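Local coordinates for methyltransferase (Streptococcus mutans, PDB 2B78), which probably transfers methyl groups from S-adenosyl-L-methionine, possibly acting on RNA, though its exact target is not established, at residues A[95-107]-A[365-377]. Sequence-based numbering, arbitrary orientation.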
loop_
_atom_site.group_PDB
_atom_site.type_symbol
_atom_site.label_atom_id
_atom_site.label_comp_id
_atom_site.label_asym_id
_atom_site.label_seq_id
_atom_site.Cartn_x
_atom_site.Cartn_y
_atom_site.Cartn_z
ATOM N N THR A 95 1.050 2.483 16.515
ATOM C CA THR A 95 0.007 1.552 16.913
ATOM C C THR A 95 -0.822 1.034 15.749
ATOM O O THR A 95 -1.801 0.315 15.944
ATOM C CB THR A 95 -0.927 2.189 17.965
ATOM O OG1 THR A 95 -1.626 3.305 17.393
ATOM C CG2 THR A 95 -0.115 2.664 19.158
ATOM N N ALA A 96 -0.423 1.384 14.533
ATOM C CA ALA A 96 -1.129 0.906 13.355
ATOM C C ALA A 96 -0.063 0.430 12.384
ATOM O O ALA A 96 0.812 1.199 12.002
ATOM C CB ALA A 96 -1.975 2.028 12.728
ATOM N N TYR A 97 -0.124 -0.844 12.008
ATOM C CA TYR A 97 0.841 -1.423 11.080
ATOM C C TYR A 97 0.260 -2.700 10.499
ATOM O O TYR A 97 -0.786 -3.171 10.951
ATOM C CB TYR A 97 2.172 -1.700 11.792
ATOM C CG TYR A 97 2.071 -2.628 12.989
ATOM C CD1 TYR A 97 2.318 -3.995 12.860
ATOM C CD2 TYR A 97 1.717 -2.139 14.252
ATOM C CE1 TYR A 97 2.216 -4.848 13.956
ATOM C CE2 TYR A 97 1.608 -2.990 15.354
ATOM C CZ TYR A 97 1.859 -4.339 15.197
ATOM O OH TYR A 97 1.740 -5.185 16.279
ATOM N N ARG A 98 0.919 -3.273 9.498
ATOM C CA ARG A 98 0.392 -4.486 8.878
ATOM C C ARG A 98 0.809 -5.787 9.571
ATOM O O ARG A 98 1.992 -6.010 9.827
ATOM C CB ARG A 98 0.779 -4.534 7.399
ATOM C CG ARG A 98 0.364 -5.826 6.694
ATOM C CD ARG A 98 0.091 -5.599 5.217
ATOM N NE ARG A 98 -1.089 -4.763 5.020
ATOM C CZ ARG A 98 -1.628 -4.492 3.836
ATOM N NH1 ARG A 98 -1.099 -4.990 2.727
ATOM N NH2 ARG A 98 -2.701 -3.717 3.766
ATOM N N LEU A 99 -0.173 -6.645 9.846
ATOM C CA LEU A 99 0.068 -7.932 10.509
ATOM C C LEU A 99 0.315 -9.091 9.542
ATOM O O LEU A 99 1.036 -10.043 9.870
ATOM C CB LEU A 99 -1.124 -8.283 11.412
ATOM C CG LEU A 99 -1.470 -7.326 12.558
ATOM C CD1 LEU A 99 -2.689 -7.861 13.319
ATOM C CD2 LEU A 99 -0.281 -7.185 13.509
ATOM N N PHE A 100 -0.273 -9.014 8.350
ATOM C CA PHE A 100 -0.141 -10.086 7.361
ATOM C C PHE A 100 -0.212 -9.472 5.972
ATOM O O PHE A 100 -1.116 -8.691 5.684
ATOM C CB PHE A 100 -1.285 -11.089 7.545
ATOM C CG PHE A 100 -0.999 -12.454 6.980
ATOM C CD1 PHE A 100 -0.350 -13.417 7.746
ATOM C CD2 PHE A 100 -1.371 -12.775 5.675
ATOM C CE1 PHE A 100 -0.076 -14.681 7.223
ATOM C CE2 PHE A 100 -1.098 -14.030 5.145
ATOM C CZ PHE A 100 -0.450 -14.985 5.921
ATOM N N ASN A 101 0.734 -9.823 5.106
ATOM C CA ASN A 101 0.751 -9.249 3.763
ATOM C C ASN A 101 0.885 -10.256 2.638
ATOM O O ASN A 101 1.967 -10.447 2.083
ATOM C CB ASN A 101 1.877 -8.216 3.656
ATOM C CG ASN A 101 1.784 -7.377 2.391
ATOM O OD1 ASN A 101 0.705 -6.889 2.018
ATOM N ND2 ASN A 101 2.924 -7.187 1.731
ATOM N N GLN A 102 -0.228 -10.899 2.306
ATOM C CA GLN A 102 -0.278 -11.872 1.221
ATOM C C GLN A 102 0.898 -12.860 1.125
ATOM O O GLN A 102 1.183 -13.573 2.085
ATOM C CB GLN A 102 -0.463 -11.121 -0.094
ATOM C CG GLN A 102 -1.695 -10.220 -0.085
ATOM C CD GLN A 102 -2.229 -9.954 -1.479
ATOM O OE1 GLN A 102 -2.610 -10.874 -2.187
ATOM N NE2 GLN A 102 -2.259 -8.691 -1.875
ATOM N N ASP A 103 1.576 -12.911 -0.023
ATOM C CA ASP A 103 2.679 -13.857 -0.171
ATOM C C ASP A 103 3.902 -13.531 0.676
ATOM O O ASP A 103 4.784 -14.378 0.854
ATOM C CB ASP A 103 3.053 -14.037 -1.663
ATOM C CG ASP A 103 3.384 -12.735 -2.370
ATOM O OD1 ASP A 103 2.917 -11.659 -1.930
ATOM O OD2 ASP A 103 4.101 -12.801 -3.399
ATOM N N GLY A 104 3.955 -12.311 1.206
ATOM C CA GLY A 104 5.072 -11.932 2.051
ATOM C C GLY A 104 5.009 -12.771 3.316
ATOM O O GLY A 104 6.014 -12.967 3.999
ATOM N N ASP A 105 3.818 -13.267 3.635
ATOM C CA ASP A 105 3.645 -14.106 4.816
ATOM C C ASP A 105 3.129 -15.486 4.444
ATOM O O ASP A 105 2.475 -16.173 5.242
ATOM C CB ASP A 105 2.719 -13.432 5.818
ATOM C CG ASP A 105 3.353 -12.214 6.445
ATOM O OD1 ASP A 105 4.290 -12.389 7.263
ATOM O OD2 ASP A 105 2.927 -11.087 6.101
ATOM N N SER A 106 3.433 -15.871 3.209
ATOM C CA SER A 106 3.090 -17.177 2.649
ATOM C C SER A 106 1.644 -17.547 2.378
ATOM O O SER A 106 1.294 -18.724 2.364
ATOM C CB SER A 106 3.758 -18.291 3.468
ATOM O OG SER A 106 5.165 -18.278 3.244
ATOM N N PHE A 107 0.791 -16.558 2.170
ATOM C CA PHE A 107 -0.581 -16.868 1.809
ATOM C C PHE A 107 -1.166 -15.692 1.061
ATOM O O PHE A 107 -1.740 -14.787 1.660
ATOM C CB PHE A 107 -1.450 -17.190 3.023
ATOM C CG PHE A 107 -2.705 -17.934 2.660
ATOM C CD1 PHE A 107 -2.652 -19.289 2.342
ATOM C CD2 PHE A 107 -3.924 -17.268 2.555
ATOM C CE1 PHE A 107 -3.794 -19.970 1.919
ATOM C CE2 PHE A 107 -5.071 -17.939 2.131
ATOM C CZ PHE A 107 -5.004 -19.290 1.813
ATOM N N ASP A 365 6.800 -4.502 7.691
ATOM C CA ASP A 365 5.502 -5.071 8.045
ATOM C C ASP A 365 4.711 -5.422 6.796
ATOM O O ASP A 365 3.888 -6.335 6.810
ATOM C CB ASP A 365 4.710 -4.134 8.971
ATOM C CG ASP A 365 4.550 -2.737 8.416
ATOM O OD1 ASP A 365 5.513 -2.215 7.821
ATOM O OD2 ASP A 365 3.460 -2.148 8.608
ATOM N N PHE A 366 4.944 -4.695 5.711
ATOM C CA PHE A 366 4.285 -5.020 4.450
ATOM C C PHE A 366 5.271 -5.995 3.808
ATOM O O PHE A 366 5.914 -5.688 2.800
ATOM C CB PHE A 366 4.113 -3.759 3.595
ATOM C CG PHE A 366 2.916 -2.924 3.981
ATOM C CD1 PHE A 366 1.766 -2.939 3.196
ATOM C CD2 PHE A 366 2.936 -2.137 5.130
ATOM C CE1 PHE A 366 0.653 -2.179 3.550
ATOM C CE2 PHE A 366 1.827 -1.372 5.497
ATOM C CZ PHE A 366 0.682 -1.395 4.701
ATOM N N ALA A 367 5.402 -7.163 4.438
ATOM C CA ALA A 367 6.330 -8.206 4.011
ATOM C C ALA A 367 6.292 -8.529 2.532
ATOM O O ALA A 367 5.231 -8.730 1.935
ATOM C CB ALA A 367 6.104 -9.488 4.830
ATOM N N VAL A 368 7.472 -8.580 1.933
ATOM C CA VAL A 368 7.561 -8.906 0.525
ATOM C C VAL A 368 8.092 -10.325 0.388
ATOM O O VAL A 368 8.769 -10.836 1.279
ATOM C CB VAL A 368 8.522 -7.952 -0.209
ATOM C CG1 VAL A 368 7.976 -6.528 -0.177
ATOM C CG2 VAL A 368 9.895 -8.007 0.443
ATOM N N ASN A 369 7.758 -10.970 -0.720
ATOM C CA ASN A 369 8.266 -12.302 -0.986
ATOM C C ASN A 369 9.625 -11.993 -1.620
ATOM O O ASN A 369 9.684 -11.410 -2.704
ATOM C CB ASN A 369 7.345 -13.028 -1.974
ATOM C CG ASN A 369 7.868 -14.390 -2.361
ATOM O OD1 ASN A 369 8.952 -14.798 -1.934
ATOM N ND2 ASN A 369 7.104 -15.104 -3.183
ATOM N N VAL A 370 10.710 -12.360 -0.936
ATOM C CA VAL A 370 12.056 -12.071 -1.436
ATOM C C VAL A 370 12.373 -12.740 -2.766
ATOM O O VAL A 370 13.252 -12.280 -3.507
ATOM C CB VAL A 370 13.145 -12.463 -0.402
ATOM C CG1 VAL A 370 13.217 -11.407 0.705
ATOM C CG2 VAL A 370 12.828 -13.821 0.196
ATOM N N GLN A 371 11.661 -13.822 -3.063
ATOM C CA GLN A 371 11.847 -14.549 -4.313
ATOM C C GLN A 371 11.012 -13.919 -5.418
ATOM O O GLN A 371 11.046 -14.365 -6.561
ATOM C CB GLN A 371 11.441 -16.018 -4.142
ATOM C CG GLN A 371 12.423 -16.854 -3.338
ATOM C CD GLN A 371 12.607 -16.356 -1.919
ATOM O OE1 GLN A 371 11.677 -16.390 -1.109
ATOM N NE2 GLN A 371 13.811 -15.885 -1.610
ATOM N N ASP A 372 10.261 -12.877 -5.078
ATOM C CA ASP A 372 9.419 -12.203 -6.062
ATOM C C ASP A 372 9.398 -10.705 -5.790
ATOM O O ASP A 372 8.488 -10.192 -5.140
ATOM C CB ASP A 372 8.001 -12.771 -6.004
ATOM C CG ASP A 372 7.126 -12.256 -7.121
ATOM O OD1 ASP A 372 7.617 -11.423 -7.913
ATOM O OD2 ASP A 372 5.952 -12.679 -7.207
ATOM N N GLU A 373 10.399 -9.999 -6.307
ATOM C CA GLU A 373 10.510 -8.561 -6.084
ATOM C C GLU A 373 9.332 -7.745 -6.614
ATOM O O GLU A 373 9.125 -6.608 -6.188
ATOM C CB GLU A 373 11.818 -8.038 -6.688
ATOM C CG GLU A 373 12.340 -6.747 -6.041
ATOM C CD GLU A 373 12.438 -6.845 -4.520
ATOM O OE1 GLU A 373 12.843 -7.914 -4.020
ATOM O OE2 GLU A 373 12.123 -5.851 -3.824
ATOM N N SER A 374 8.559 -8.319 -7.535
ATOM C CA SER A 374 7.405 -7.619 -8.096
ATOM C C SER A 374 6.330 -7.392 -7.027
ATOM O O SER A 374 5.409 -6.593 -7.210
ATOM C CB SER A 374 6.809 -8.413 -9.270
ATOM O OG SER A 374 6.077 -9.547 -8.832
ATOM N N SER A 375 6.441 -8.101 -5.908
ATOM C CA SER A 375 5.468 -7.937 -4.834
ATOM C C SER A 375 5.730 -6.616 -4.110
ATOM O O SER A 375 4.861 -6.089 -3.414
ATOM C CB SER A 375 5.567 -9.099 -3.848
ATOM O OG SER A 375 6.864 -9.161 -3.288
ATOM N N ASN A 376 6.938 -6.080 -4.271
ATOM C CA ASN A 376 7.276 -4.820 -3.624
ATOM C C ASN A 376 6.732 -3.679 -4.486
ATOM O O ASN A 376 7.479 -3.019 -5.222
ATOM C CB ASN A 376 8.799 -4.702 -3.473
ATOM C CG ASN A 376 9.182 -3.752 -2.373
ATOM O OD1 ASN A 376 8.367 -2.928 -1.972
ATOM N ND2 ASN A 376 10.422 -3.849 -1.876
ATOM N N TYR A 377 5.431 -3.426 -4.359
ATOM C CA TYR A 377 4.744 -2.428 -5.166
ATOM C C TYR A 377 4.991 -0.945 -4.903
ATOM O O TYR A 377 4.840 -0.125 -5.810
ATOM C CB TYR A 377 3.239 -2.702 -5.125
ATOM C CG TYR A 377 2.612 -2.594 -3.750
ATOM C CD1 TYR A 377 2.269 -1.356 -3.219
ATOM C CD2 TYR A 377 2.341 -3.737 -2.987
ATOM C CE1 TYR A 377 1.670 -1.248 -1.975
ATOM C CE2 TYR A 377 1.738 -3.636 -1.728
ATOM C CZ TYR A 377 1.406 -2.388 -1.235
ATOM O OH TYR A 377 0.794 -2.263 -0.005
HETATM O O HOH W 1 -1.678 -3.876 -0.084
HETATM O O HOH W 2 3.338 -6.714 -1.168
HETATM O O HOH W 3 5.029 -14.576 -5.385
HETATM O O HOH W 4 4.451 -9.739 -0.635
HETATM O O HOH W 5 8.749 -12.436 3.740
#
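The irregular loop between the last two strands of the methyltransferase sheet, 355-360 and 379-384, packs here against 96-101, an outermost strand of the central sheet. At one end of the contact, Asp365 OD2 accepts from Arg98 N through the anti lone pair, at 2.9 Å and an N-H...O angle of 177°. Beyond it, Arg98 lies over one face of the Phe366 ring. Arg98 CD sits 3.9 Å from the centroid of the Phe366 ring and 19° off the normal, a CH-pi contact, while CE1 of Phe366 lies over the guanidinium centre, the two planes 29° apart. Asn101 serves both segments: ND2 donates to Ala367 O (2.8 Å) from above the carbonyl plane, and OD1 accepts from Arg98 NH1 (2.7 Å). That Ala367 oxygen also receives a CA-H...O contact from Gly104 CA (3.2 Å). Further along, Asp103 OD2 and Asp372 OD2 stand 4.2 Å apart; one water donates to both carboxylates, which probably eases their repulsion. Around this seam, salt bridges join Arg98 to Asp113 on strand 110-115 and Asp365 to Arg200 at the start of helix 200-210, and Arg85, between helices 71-83 and 86-90, donates a hydrogen bond to Asp365 O and forms a salt bridge with Asp105.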